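Long-range contacts in heavy metal cation tricomponent efflux pump ZneA(CzcA-like) (PDB 4K0J), which exports zinc ions in exchange for protons, serving as the inner-membrane RND pump of a heavy-metal efflux system: residues Y138-S144 with V315-I321; E586-T592 with E610-H616; A174-G178 with D278-G282; T131-G135 with P651-V656; Y549-I555 with K627-I631. All coordinates share one frame; numbering follows the deposited sequence.

Contact 1 of 5, residues Y138-S144 with V315-I321; sequences YRYTLVS and VKVVPYI
Arg139 meets both Tyr320 and Ile321, and a classic beta bulge forms there. Its carbonyl O accepts Tyr320 N at 2.9 Å and, weakly, Ile321 N at 3.4 Å. Arg139 N in turn gives a 2.8 Å bond to Ile321 O. Beyond the bulge the strands run antiparallel, with paired backbone bonds between Thr141 and Val318 and between Val143 and Lys316. Tyr320 CG sits between its backbone N and carbonyl carbon (chi1 65°). This brings one ring face to Arg139 CB in a CH-pi contact, 3.8 Å from CB to the ring centroid. The extended arginine chain then passes the phenol and reaches Tyr320 OH with NH1, a weak bond at the edge of the guanidinium. On the face carrying Tyr140, Val317 and Pro319, Tyr138 CE2 touches Pro319 CB at 3.4 Å, and Tyr140 CD1 touches Val317 CG2 at 3.3 Å. Helices 149-164 and 292-310 pack there, and Gln156 binds Tyr140 OH. The position is consistent with the PN2 porter subdomain of AcrB-type pumps. Arg139 is thus held by several weak polar partners, Tyr320 OH, Gln593 and Glu136, while Tyr320 OH has its stronger bond to Gln281.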
# COMPACT_ATOMS: atom_id res chain seq x y z
N TYR C 138 -11.99 -20.32 17.88
CA TYR C 138 -11.96 -21.74 18.24
C TYR C 138 -11.14 -21.99 19.50
O TYR C 138 -9.92 -22.15 19.44
CB TYR C 138 -11.40 -22.55 17.07
CG TYR C 138 -11.40 -24.05 17.27
CD1 TYR C 138 -10.25 -24.72 17.67
CD2 TYR C 138 -12.54 -24.80 17.04
CE1 TYR C 138 -10.24 -26.09 17.84
CE2 TYR C 138 -12.54 -26.17 17.21
CZ TYR C 138 -11.39 -26.81 17.61
OH TYR C 138 -11.38 -28.18 17.77
N ARG C 139 -11.82 -22.01 20.64
CA ARG C 139 -11.18 -22.28 21.92
C ARG C 139 -11.18 -23.77 22.21
O ARG C 139 -12.18 -24.44 21.98
CB ARG C 139 -11.89 -21.52 23.04
CG ARG C 139 -11.65 -20.02 22.99
CD ARG C 139 -12.47 -19.28 24.02
NE ARG C 139 -12.13 -17.86 24.03
CZ ARG C 139 -11.18 -17.33 24.79
NH1 ARG C 139 -10.48 -18.10 25.60
NH2 ARG C 139 -10.94 -16.02 24.73
N TYR C 140 -10.05 -24.29 22.69
CA TYR C 140 -9.93 -25.72 22.90
C TYR C 140 -9.00 -26.04 24.05
O TYR C 140 -8.31 -25.17 24.57
CB TYR C 140 -9.40 -26.41 21.63
CG TYR C 140 -7.92 -26.19 21.41
CD1 TYR C 140 -6.98 -27.11 21.87
CD2 TYR C 140 -7.47 -25.07 20.75
CE1 TYR C 140 -5.63 -26.91 21.68
CE2 TYR C 140 -6.11 -24.86 20.55
CZ TYR C 140 -5.20 -25.78 21.02
OH TYR C 140 -3.86 -25.57 20.83
N THR C 141 -8.98 -27.32 24.43
CA THR C 141 -8.11 -27.80 25.49
C THR C 141 -7.62 -29.19 25.12
O THR C 141 -8.35 -29.97 24.50
CB THR C 141 -8.86 -27.83 26.84
OG1 THR C 141 -9.20 -26.50 27.23
CG2 THR C 141 -8.01 -28.45 27.93
N LEU C 142 -6.37 -29.47 25.45
CA LEU C 142 -5.81 -30.80 25.32
C LEU C 142 -6.31 -31.68 26.46
O LEU C 142 -5.93 -31.48 27.61
CB LEU C 142 -4.27 -30.74 25.36
CG LEU C 142 -3.46 -30.55 24.06
CD1 LEU C 142 -3.84 -31.60 23.03
CD2 LEU C 142 -3.64 -29.16 23.50
N VAL C 143 -7.16 -32.66 26.15
CA VAL C 143 -7.57 -33.62 27.18
C VAL C 143 -6.83 -34.95 27.09
O VAL C 143 -6.41 -35.39 26.01
CB VAL C 143 -9.08 -33.90 27.20
CG1 VAL C 143 -9.86 -32.64 27.50
CG2 VAL C 143 -9.52 -34.53 25.89
N SER C 144 -6.69 -35.58 28.25
CA SER C 144 -6.08 -36.89 28.39
C SER C 144 -6.43 -37.41 29.78
O SER C 144 -6.84 -36.65 30.66
CB SER C 144 -4.57 -36.80 28.25
OG SER C 144 -3.97 -38.07 28.41
N VAL C 315 -4.97 -38.46 23.75
CA VAL C 315 -4.68 -37.04 23.81
C VAL C 315 -5.50 -36.44 22.70
O VAL C 315 -5.21 -36.64 21.51
CB VAL C 315 -3.18 -36.73 23.62
CG1 VAL C 315 -2.98 -35.27 23.22
CG2 VAL C 315 -2.41 -37.04 24.89
N LYS C 316 -6.57 -35.76 23.08
CA LYS C 316 -7.49 -35.22 22.09
C LYS C 316 -7.65 -33.72 22.27
O LYS C 316 -7.86 -33.24 23.38
CB LYS C 316 -8.85 -35.93 22.19
CG LYS C 316 -8.81 -37.42 21.87
CD LYS C 316 -8.39 -37.66 20.43
CE LYS C 316 -8.38 -39.15 20.07
NZ LYS C 316 -7.29 -39.89 20.76
N VAL C 317 -7.52 -32.98 21.17
CA VAL C 317 -7.82 -31.56 21.19
C VAL C 317 -9.33 -31.42 21.11
O VAL C 317 -9.95 -31.83 20.12
CB VAL C 317 -7.14 -30.79 20.04
CG1 VAL C 317 -7.06 -31.64 18.79
CG2 VAL C 317 -7.89 -29.51 19.74
N VAL C 318 -9.93 -30.88 22.16
CA VAL C 318 -11.38 -30.75 22.19
C VAL C 318 -11.78 -29.31 22.42
O VAL C 318 -11.30 -28.68 23.36
CB VAL C 318 -12.01 -31.66 23.25
CG1 VAL C 318 -11.11 -31.75 24.44
CG2 VAL C 318 -13.38 -31.13 23.66
N PRO C 319 -12.64 -28.78 21.55
CA PRO C 319 -13.09 -27.39 21.65
C PRO C 319 -14.19 -27.18 22.69
O PRO C 319 -14.90 -28.12 23.02
CB PRO C 319 -13.64 -27.12 20.25
CG PRO C 319 -14.09 -28.45 19.75
CD PRO C 319 -13.15 -29.46 20.34
N TYR C 320 -14.31 -25.96 23.19
CA TYR C 320 -15.41 -25.60 24.07
C TYR C 320 -16.12 -24.36 23.55
O TYR C 320 -17.29 -24.13 23.86
CB TYR C 320 -14.96 -25.45 25.54
CG TYR C 320 -13.99 -24.32 25.83
CD1 TYR C 320 -14.43 -23.02 25.97
CD2 TYR C 320 -12.64 -24.58 26.02
CE1 TYR C 320 -13.55 -21.99 26.25
CE2 TYR C 320 -11.75 -23.56 26.31
CZ TYR C 320 -12.21 -22.26 26.43
OH TYR C 320 -11.34 -21.24 26.71
N ILE C 321 -15.41 -23.57 22.75
CA ILE C 321 -16.05 -22.55 21.94
C ILE C 321 -15.64 -22.76 20.49
O ILE C 321 -14.46 -22.95 20.18
CB ILE C 321 -15.72 -21.11 22.40
CG1 ILE C 321 -16.20 -20.89 23.83
CG2 ILE C 321 -16.39 -20.09 21.48
CD1 ILE C 321 -16.07 -19.45 24.33

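Contact 2 of 5, residues E586-T592 with E610-H616; sequences EVEHVVT and ETAVTLH
Val587 and Val613 press their CG1 methyls together at 3.6 Å, and Leu615 CD2 closes on the same Val587 methyl at 4.0 Å. These three methyls cluster at one end of the antiparallel pair. Further along, the Thr611 methyl is the bump. Its CG2 sits in the notch formed by Val590 CG1, at 3.9 Å, and Thr592 CG2, at 4.1 Å, next to the Val591 carbonyl. The two threonines lie side by side. Val590, Thr592, Thr611 and Val613 share one face of the sheet. Helix 567-581 covers part of it, and Met634 of helix 627-638 settles on Val587 and Val613. The other face is shallower at Ala612. There the short CB meets Val591 CB at 4.2 Å, and the Tyr320 ring fills the hollow above them. Backbone bonds pair Val591 with Ala612 in both directions. Near His589 the pattern changes. Thr614 has OG1 between its backbone N and carbonyl carbon (chi1 74°), which turns the hydroxyl toward His589 N. The His589 ring turns to Asp274, which bonds its ND1. At the same end as Val587 and Leu615, His616 N bonds to Glu586 O at 2.9 Å, and the imidazole lies with one face over Glu588 CA. The position is consistent with the PC1 porter subdomain of AcrB-type pumps. Chemically, the pair is held by the Val591-Ala612 bonds and by Thr614 N to His589 O. The Thr614 hydroxyl appears to accept His589 N as well, though the modelled distance is short.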
# COMPACT_ATOMS: atom_id res chain seq x y z
N GLU C 586 -27.75 -25.94 33.12
CA GLU C 586 -27.64 -25.36 31.78
C GLU C 586 -26.21 -25.03 31.35
O GLU C 586 -26.01 -24.48 30.27
CB GLU C 586 -28.50 -24.10 31.67
CG GLU C 586 -29.88 -24.22 32.29
CD GLU C 586 -29.90 -23.78 33.74
OE1 GLU C 586 -28.82 -23.72 34.36
OE2 GLU C 586 -31.00 -23.47 34.26
N VAL C 587 -25.23 -25.35 32.19
CA VAL C 587 -23.84 -25.05 31.86
C VAL C 587 -23.05 -26.26 31.36
O VAL C 587 -22.73 -27.17 32.13
CB VAL C 587 -23.10 -24.40 33.04
CG1 VAL C 587 -23.41 -22.92 33.09
CG2 VAL C 587 -23.50 -25.07 34.35
N GLU C 588 -22.74 -26.26 30.07
CA GLU C 588 -22.02 -27.35 29.43
C GLU C 588 -20.60 -27.47 29.97
O GLU C 588 -20.21 -28.51 30.50
CB GLU C 588 -22.00 -27.14 27.91
CG GLU C 588 -21.54 -28.33 27.10
CD GLU C 588 -21.77 -28.14 25.61
OE1 GLU C 588 -22.50 -27.20 25.24
OE2 GLU C 588 -21.21 -28.93 24.82
N HIS C 589 -19.82 -26.39 29.83
CA HIS C 589 -18.47 -26.33 30.37
C HIS C 589 -18.20 -24.97 31.00
O HIS C 589 -18.81 -23.97 30.63
CB HIS C 589 -17.43 -26.57 29.26
CG HIS C 589 -17.48 -27.95 28.68
ND1 HIS C 589 -16.82 -29.02 29.24
CD2 HIS C 589 -18.08 -28.42 27.56
CE1 HIS C 589 -17.03 -30.10 28.50
NE2 HIS C 589 -17.79 -29.76 27.48
N VAL C 590 -17.29 -24.94 31.96
CA VAL C 590 -16.86 -23.68 32.57
C VAL C 590 -15.34 -23.64 32.61
O VAL C 590 -14.69 -24.54 33.14
CB VAL C 590 -17.42 -23.51 33.99
CG1 VAL C 590 -17.05 -22.14 34.53
CG2 VAL C 590 -18.92 -23.70 34.00
N VAL C 591 -14.78 -22.58 32.03
CA VAL C 591 -13.34 -22.42 31.90
C VAL C 591 -12.88 -21.14 32.59
O VAL C 591 -13.42 -20.08 32.35
CB VAL C 591 -12.92 -22.36 30.42
CG1 VAL C 591 -11.51 -21.81 30.28
CG2 VAL C 591 -13.02 -23.73 29.77
N THR C 592 -11.86 -21.25 33.44
CA THR C 592 -11.28 -20.07 34.06
C THR C 592 -9.88 -19.82 33.51
O THR C 592 -9.11 -20.75 33.30
CB THR C 592 -11.18 -20.21 35.60
OG1 THR C 592 -10.21 -21.22 35.94
CG2 THR C 592 -12.53 -20.58 36.21
N GLU C 610 -10.49 -14.21 33.82
CA GLU C 610 -11.49 -14.17 32.78
C GLU C 610 -12.06 -15.56 32.69
O GLU C 610 -11.31 -16.53 32.58
CB GLU C 610 -10.88 -13.76 31.45
CG GLU C 610 -10.64 -12.27 31.31
CD GLU C 610 -10.02 -11.92 29.98
OE1 GLU C 610 -10.39 -10.87 29.41
OE2 GLU C 610 -9.17 -12.70 29.50
N THR C 611 -13.38 -15.66 32.76
CA THR C 611 -14.03 -16.96 32.76
C THR C 611 -14.91 -17.15 31.52
O THR C 611 -15.60 -16.23 31.10
CB THR C 611 -14.89 -17.14 34.03
OG1 THR C 611 -14.11 -16.82 35.18
CG2 THR C 611 -15.41 -18.57 34.15
N ALA C 612 -14.86 -18.33 30.92
CA ALA C 612 -15.77 -18.65 29.83
C ALA C 612 -16.84 -19.64 30.29
O ALA C 612 -16.53 -20.71 30.81
CB ALA C 612 -15.00 -19.20 28.64
N VAL C 613 -18.10 -19.26 30.11
CA VAL C 613 -19.23 -20.09 30.52
C VAL C 613 -20.05 -20.55 29.33
O VAL C 613 -20.80 -19.78 28.74
CB VAL C 613 -20.15 -19.32 31.46
CG1 VAL C 613 -21.30 -20.21 31.90
CG2 VAL C 613 -19.37 -18.83 32.67
N THR C 614 -19.90 -21.83 28.99
CA THR C 614 -20.62 -22.40 27.85
C THR C 614 -21.93 -23.00 28.33
O THR C 614 -22.02 -23.53 29.43
CB THR C 614 -19.78 -23.50 27.16
OG1 THR C 614 -19.77 -24.68 27.97
CG2 THR C 614 -18.35 -23.03 26.94
N LEU C 615 -22.96 -22.91 27.48
CA LEU C 615 -24.29 -23.36 27.87
C LEU C 615 -24.74 -24.59 27.09
O LEU C 615 -24.09 -25.03 26.14
CB LEU C 615 -25.31 -22.24 27.67
CG LEU C 615 -24.95 -20.88 28.27
CD1 LEU C 615 -26.07 -19.87 28.01
CD2 LEU C 615 -24.65 -21.01 29.75
N HIS C 616 -25.88 -25.14 27.50
CA HIS C 616 -26.56 -26.18 26.73
C HIS C 616 -27.46 -25.50 25.70
O HIS C 616 -27.79 -24.33 25.86
CB HIS C 616 -27.40 -27.06 27.66
CG HIS C 616 -26.60 -28.05 28.43
ND1 HIS C 616 -26.01 -29.15 27.84
CD2 HIS C 616 -26.29 -28.12 29.75
CE1 HIS C 616 -25.37 -29.85 28.76
NE2 HIS C 616 -25.53 -29.25 29.93

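Contact 3 of 5, residues A174-G178 with D278-G282; sequences ANFGG and DTIQG
Asn175 carries its CG anti to the backbone N (chi1 171°), which lays the amide beside Ile280. The two side chains meet at about a right angle. Gln281 places CG between its backbone N and carbonyl carbon (chi1 81°), and this lays the methylene alongside Phe176, with Gln281 CG 3.8 Å from Phe176 CB. The backbones between them form a hydrogen-bonded antiparallel pair: Phe176 N gives to Gln281 O at 2.9 Å, and Gln281 N returns the bond to Phe176 O at 2.9 Å. Strands 170-177 and 280-287 are neighbours in one antiparallel sheet of the porter region, and strand 135-143 follows on the far side of 280-287. Gly177 takes a positive phi (105°). Its lack of a side chain lets Thr279 O and Ile280 come close, and its CA lies 4.3 Å from Ile280 CA. Here strand 170-177 ends, and Gly178 N makes a weak bond to Thr279 O. The polar ends are held from outside the pair. Asn175 ND2 bonds to Asp598 and its OD1 accepts from Gln156, which fixes how the amide is turned. Gln281 OE1 bonds to Tyr320 OH, while its NE2 reaches Gln593 weakly.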
# COMPACT_ATOMS: atom_id res chain seq x y z
N ALA C 174 -3.01 -18.55 20.63
CA ALA C 174 -2.64 -18.10 21.97
C ALA C 174 -2.72 -19.22 23.01
O ALA C 174 -3.79 -19.76 23.28
CB ALA C 174 -3.53 -16.94 22.38
N ASN C 175 -1.58 -19.57 23.60
CA ASN C 175 -1.56 -20.59 24.63
C ASN C 175 -1.87 -20.02 26.01
O ASN C 175 -1.54 -18.87 26.29
CB ASN C 175 -0.21 -21.30 24.67
CG ASN C 175 -0.07 -22.22 25.88
OD1 ASN C 175 -0.95 -23.03 26.15
ND2 ASN C 175 1.02 -22.08 26.62
N PHE C 176 -2.50 -20.82 26.86
CA PHE C 176 -2.71 -20.46 28.26
C PHE C 176 -2.72 -21.72 29.11
O PHE C 176 -3.54 -22.61 28.91
CB PHE C 176 -4.02 -19.69 28.43
CG PHE C 176 -4.15 -18.97 29.75
CD1 PHE C 176 -4.55 -17.65 29.79
CD2 PHE C 176 -3.94 -19.63 30.95
CE1 PHE C 176 -4.69 -16.98 30.99
CE2 PHE C 176 -4.08 -18.97 32.15
CZ PHE C 176 -4.46 -17.65 32.18
N GLY C 177 -1.80 -21.79 30.06
CA GLY C 177 -1.74 -22.92 30.97
C GLY C 177 -0.60 -23.85 30.66
O GLY C 177 0.26 -23.55 29.83
N GLY C 178 -0.58 -25.00 31.32
CA GLY C 178 0.49 -25.95 31.10
C GLY C 178 1.82 -25.47 31.66
O GLY C 178 1.85 -24.58 32.50
N ASP C 278 -5.88 -27.59 36.69
CA ASP C 278 -4.64 -27.29 35.97
C ASP C 278 -4.53 -27.99 34.61
O ASP C 278 -3.93 -29.05 34.51
CB ASP C 278 -3.44 -27.68 36.82
CG ASP C 278 -2.26 -26.76 36.63
OD1 ASP C 278 -2.38 -25.82 35.81
OD2 ASP C 278 -1.23 -26.96 37.30
N THR C 279 -5.08 -27.38 33.57
CA THR C 279 -4.88 -27.89 32.22
C THR C 279 -4.28 -26.84 31.27
O THR C 279 -3.62 -25.90 31.72
CB THR C 279 -6.17 -28.53 31.64
OG1 THR C 279 -5.90 -29.03 30.32
CG2 THR C 279 -7.31 -27.54 31.60
N ILE C 280 -4.48 -27.00 29.97
CA ILE C 280 -3.85 -26.11 28.99
C ILE C 280 -4.72 -25.88 27.76
O ILE C 280 -5.30 -26.81 27.21
CB ILE C 280 -2.48 -26.66 28.57
CG1 ILE C 280 -1.87 -25.81 27.45
CG2 ILE C 280 -2.58 -28.12 28.16
CD1 ILE C 280 -0.42 -26.13 27.18
N GLN C 281 -4.82 -24.63 27.32
CA GLN C 281 -5.74 -24.28 26.25
C GLN C 281 -5.12 -23.42 25.16
O GLN C 281 -4.07 -22.79 25.35
CB GLN C 281 -6.92 -23.50 26.82
CG GLN C 281 -6.59 -22.04 27.02
CD GLN C 281 -7.82 -21.17 27.01
OE1 GLN C 281 -8.94 -21.65 27.17
NE2 GLN C 281 -7.61 -19.88 26.80
N GLY C 282 -5.80 -23.38 24.02
CA GLY C 282 -5.38 -22.53 22.92
C GLY C 282 -6.51 -21.67 22.38
O GLY C 282 -7.68 -22.05 22.46

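Contact 4 of 5, residues T131-G135 with P651-V656; sequences TSPIG and PMIDGV
Ile134 and Met652 form the buried part of this contact. The Met652 chain runs straight through chi2 and then bends at chi3 (93°), which brings CE to 3.5 Å from Ile134 CB and 3.8 Å from Ile134 CD1. The isoleucine's other branch works separately: Ile134 CG2 lies 3.5 Å from Met652 O and 4.0 Å from Val656 CG1. Tyr39, Arg323 and Leu326 add to the packing round Met652. Pro133 and Gly655 are partly exposed but just as closely packed. Pro133 sets the flank of its ring against the helix backbone, with CB 3.5 Å from Gly655 C. Gly655 has no side chain, so the ring rests directly on the peptide. Only toward Val656 is the approach looser, where Pro133 CG is 4.2 Å from Val656 CB. A type I turn from Ser132 to Gly135 presents the proline and isoleucine. It is braced by an ST turn in which Ser132 OG accepts Ile134 N at 3.2 Å, nearly straight at 173°. Ser132 OG also bonds to Asp41, and Ile134 O to Arg323. On the helix side, Glu552 accepts Met652 N and, weakly, Ile653 N. The turn lies in the N-terminal half of the periplasmic porter region and the helix in the C-terminal half, 516 residues later in the chain. The two meet by van der Waals packing, with no polar bond found between the segments. The hold therefore comes from shape and apolar contact, and probably depends little on charge.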
# COMPACT_ATOMS: atom_id res chain seq x y z
N THR C 131 -5.60 -9.17 14.43
CA THR C 131 -6.86 -9.85 14.63
C THR C 131 -7.87 -8.90 15.27
O THR C 131 -7.49 -7.95 15.94
CB THR C 131 -6.69 -11.10 15.52
OG1 THR C 131 -7.98 -11.59 15.91
CG2 THR C 131 -5.90 -10.76 16.77
N SER C 132 -9.15 -9.17 15.04
CA SER C 132 -10.23 -8.43 15.66
C SER C 132 -10.49 -9.01 17.04
O SER C 132 -10.20 -10.19 17.28
CB SER C 132 -11.49 -8.54 14.80
OG SER C 132 -12.64 -8.09 15.49
N PRO C 133 -11.04 -8.20 17.95
CA PRO C 133 -11.47 -8.68 19.27
C PRO C 133 -12.51 -9.79 19.19
O PRO C 133 -12.82 -10.40 20.21
CB PRO C 133 -12.08 -7.43 19.91
CG PRO C 133 -12.33 -6.49 18.77
CD PRO C 133 -11.21 -6.74 17.83
N ILE C 134 -13.05 -10.03 18.00
CA ILE C 134 -13.93 -11.16 17.75
C ILE C 134 -13.26 -12.20 16.85
O ILE C 134 -13.94 -12.96 16.17
CB ILE C 134 -15.25 -10.72 17.10
CG1 ILE C 134 -15.00 -10.17 15.70
CG2 ILE C 134 -15.96 -9.70 17.96
CD1 ILE C 134 -16.23 -10.15 14.84
N GLY C 135 -11.93 -12.22 16.85
CA GLY C 135 -11.19 -13.15 16.02
C GLY C 135 -10.95 -14.49 16.69
O GLY C 135 -10.48 -15.42 16.05
N PRO C 651 -18.27 -13.44 25.14
CA PRO C 651 -16.93 -13.64 24.58
C PRO C 651 -16.55 -12.76 23.39
O PRO C 651 -15.41 -12.33 23.32
CB PRO C 651 -16.95 -15.12 24.18
CG PRO C 651 -17.90 -15.73 25.14
CD PRO C 651 -18.99 -14.71 25.29
N MET C 652 -17.48 -12.47 22.48
CA MET C 652 -17.14 -11.63 21.34
C MET C 652 -17.24 -10.15 21.68
O MET C 652 -16.33 -9.38 21.41
CB MET C 652 -18.04 -11.92 20.14
CG MET C 652 -17.85 -13.27 19.48
SD MET C 652 -18.99 -13.46 18.09
CE MET C 652 -17.99 -12.87 16.74
N ILE C 653 -18.37 -9.77 22.28
CA ILE C 653 -18.67 -8.36 22.54
C ILE C 653 -17.78 -7.72 23.61
O ILE C 653 -17.55 -6.52 23.59
CB ILE C 653 -20.17 -8.16 22.88
CG1 ILE C 653 -20.56 -6.69 22.74
CG2 ILE C 653 -20.49 -8.69 24.27
CD1 ILE C 653 -20.45 -6.16 21.34
N ASP C 654 -17.29 -8.53 24.54
CA ASP C 654 -16.41 -8.04 25.61
C ASP C 654 -15.15 -7.40 25.02
O ASP C 654 -14.69 -6.36 25.49
CB ASP C 654 -16.02 -9.19 26.54
CG ASP C 654 -15.28 -8.72 27.77
OD1 ASP C 654 -15.95 -8.37 28.77
OD2 ASP C 654 -14.04 -8.71 27.74
N GLY C 655 -14.61 -8.04 23.99
CA GLY C 655 -13.44 -7.53 23.31
C GLY C 655 -13.64 -6.15 22.72
O GLY C 655 -12.85 -5.25 22.98
N VAL C 656 -14.69 -5.99 21.93
CA VAL C 656 -14.96 -4.71 21.28
C VAL C 656 -15.35 -3.65 22.30
O VAL C 656 -15.02 -2.48 22.14
CB VAL C 656 -15.99 -4.84 20.11
CG1 VAL C 656 -16.50 -6.27 19.98
CG2 VAL C 656 -17.16 -3.87 20.28

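Contact 5 of 5, residues Y549-I555 with K627-I631; sequences YLDEGSI and KQQLI
Tyr549 offers one ring face to Gln628, whose NE2 sits 3.7 Å above the ring plane and is offset toward the rim. Ring and amide planes stand 88° apart, so the amide comes down on the ring rather than stacking on it. At the ring's edge, in its plane, lies Asp551 CG of the same segment. The contact joins helix 627-638 to the approach and first residues of strand 554-560, in a beta-alpha-beta region of the porter domain. Lys627 reaches back from the helix with CG anti to its backbone N (chi1 174°) and a nearly extended chain that bends only at chi4. This carries the ammonium in among Tyr549, Asp551 and Ile555. Its exact position is doubtful, because NZ is modelled too close to the tyrosine hydroxyl. The salt bridge from Asp551 OD1 to Lys627 NZ is long, at 3.6 Å, and equally doubtful. Asp551 OD2 has a second, weak partner in Tyr618 OH. Deeper in, the contact turns apolar, and Leu615 and Val613 of strand 608-615 lie beside it. There Ile555 crosses Ile631 at a slant, with CD1 3.6 Å from Ile631 CG1.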
# COMPACT_ATOMS: atom_id res chain seq x y z
N TYR C 549 -29.58 -7.16 23.37
CA TYR C 549 -28.54 -7.99 23.99
C TYR C 549 -27.62 -8.71 23.00
O TYR C 549 -26.43 -8.89 23.29
CB TYR C 549 -29.18 -9.00 24.94
CG TYR C 549 -28.23 -10.03 25.49
CD1 TYR C 549 -27.32 -9.71 26.49
CD2 TYR C 549 -28.25 -11.34 25.01
CE1 TYR C 549 -26.45 -10.66 27.00
CE2 TYR C 549 -27.39 -12.29 25.51
CZ TYR C 549 -26.49 -11.95 26.50
OH TYR C 549 -25.64 -12.91 26.99
N LEU C 550 -28.16 -9.10 21.85
CA LEU C 550 -27.40 -9.85 20.84
C LEU C 550 -26.81 -11.13 21.43
O LEU C 550 -25.63 -11.18 21.78
CB LEU C 550 -26.30 -8.99 20.21
CG LEU C 550 -26.46 -8.67 18.72
CD1 LEU C 550 -27.41 -7.50 18.51
CD2 LEU C 550 -25.11 -8.40 18.08
N ASP C 551 -27.64 -12.17 21.51
CA ASP C 551 -27.27 -13.41 22.18
C ASP C 551 -26.25 -14.24 21.40
O ASP C 551 -26.50 -14.66 20.27
CB ASP C 551 -28.52 -14.25 22.45
CG ASP C 551 -28.34 -15.20 23.62
OD1 ASP C 551 -27.19 -15.47 24.02
OD2 ASP C 551 -29.37 -15.68 24.15
N GLU C 552 -25.10 -14.48 22.01
CA GLU C 552 -24.10 -15.38 21.45
C GLU C 552 -24.31 -16.76 22.08
O GLU C 552 -25.26 -16.97 22.84
CB GLU C 552 -22.69 -14.86 21.73
CG GLU C 552 -22.51 -13.38 21.39
CD GLU C 552 -21.11 -12.86 21.72
OE1 GLU C 552 -20.28 -13.62 22.26
OE2 GLU C 552 -20.85 -11.67 21.43
N GLY C 553 -23.44 -17.71 21.76
CA GLY C 553 -23.59 -19.06 22.27
C GLY C 553 -23.35 -19.20 23.77
O GLY C 553 -23.81 -20.17 24.38
N SER C 554 -22.65 -18.24 24.36
CA SER C 554 -22.15 -18.40 25.72
C SER C 554 -22.20 -17.13 26.56
O SER C 554 -22.89 -16.17 26.21
CB SER C 554 -20.71 -18.93 25.68
OG SER C 554 -19.93 -18.21 24.74
N ILE C 555 -21.47 -17.14 27.67
CA ILE C 555 -21.38 -15.99 28.57
C ILE C 555 -19.94 -15.79 29.06
O ILE C 555 -19.32 -16.73 29.53
CB ILE C 555 -22.28 -16.17 29.81
CG1 ILE C 555 -23.75 -16.21 29.41
CG2 ILE C 555 -22.04 -15.06 30.82
CD1 ILE C 555 -24.68 -16.35 30.59
N LYS C 627 -32.72 -16.99 30.02
CA LYS C 627 -31.28 -16.76 30.00
C LYS C 627 -30.87 -15.59 30.89
O LYS C 627 -29.88 -15.69 31.62
CB LYS C 627 -30.77 -16.53 28.57
CG LYS C 627 -29.31 -16.13 28.53
CD LYS C 627 -28.70 -16.37 27.17
CE LYS C 627 -27.18 -16.20 27.20
NZ LYS C 627 -26.78 -14.82 27.56
N GLN C 628 -31.62 -14.50 30.83
CA GLN C 628 -31.35 -13.34 31.68
C GLN C 628 -31.54 -13.72 33.14
O GLN C 628 -30.79 -13.27 34.01
CB GLN C 628 -32.27 -12.17 31.31
CG GLN C 628 -32.09 -11.66 29.89
CD GLN C 628 -30.72 -11.05 29.65
OE1 GLN C 628 -30.01 -10.72 30.60
NE2 GLN C 628 -30.35 -10.91 28.39
N GLN C 629 -32.55 -14.55 33.39
CA GLN C 629 -32.82 -15.05 34.74
C GLN C 629 -31.73 -16.03 35.18
O GLN C 629 -31.44 -16.16 36.37
CB GLN C 629 -34.20 -15.71 34.80
CG GLN C 629 -34.58 -16.23 36.18
CD GLN C 629 -34.37 -15.20 37.28
OE1 GLN C 629 -34.70 -14.02 37.12
NE2 GLN C 629 -33.80 -15.64 38.40
N LEU C 630 -31.13 -16.71 34.21
CA LEU C 630 -29.99 -17.55 34.49
C LEU C 630 -28.82 -16.67 34.90
O LEU C 630 -28.06 -17.01 35.80
CB LEU C 630 -29.61 -18.38 33.26
CG LEU C 630 -28.38 -19.26 33.41
CD1 LEU C 630 -28.58 -20.29 34.52
CD2 LEU C 630 -28.04 -19.93 32.08
N ILE C 631 -28.70 -15.53 34.23
CA ILE C 631 -27.64 -14.58 34.50
C ILE C 631 -27.79 -13.99 35.90
O ILE C 631 -26.81 -13.84 36.63
CB ILE C 631 -27.59 -13.46 33.43
CG1 ILE C 631 -26.91 -13.98 32.16
CG2 ILE C 631 -26.84 -12.24 33.94
CD1 ILE C 631 -26.63 -12.90 31.13

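Contacts 1 and 3 share one sheet, with centres 10 Å apart. Tyr140 O and Gly282 N are 3.1 Å apart, probably a hydrogen bond between the middle strands. Contacts 2 and 5 share another, centres 12 Å apart, where Val613 N probably bonds to Ile555 O at 2.9 Å. The two sheets meet through Tyr320 of contact 1, whose OH packs 3.6 Å from Val591 CG1 of contact 2. Contact 4 brings in the turn before strand 135-143. Glu552 of contact 5 ties to Met652, with OE1 3.0 Å from Met652 N. Contacts 3 and 5 are the farthest apart, centres 26 Å. The five contacts are structural packing within the porter region.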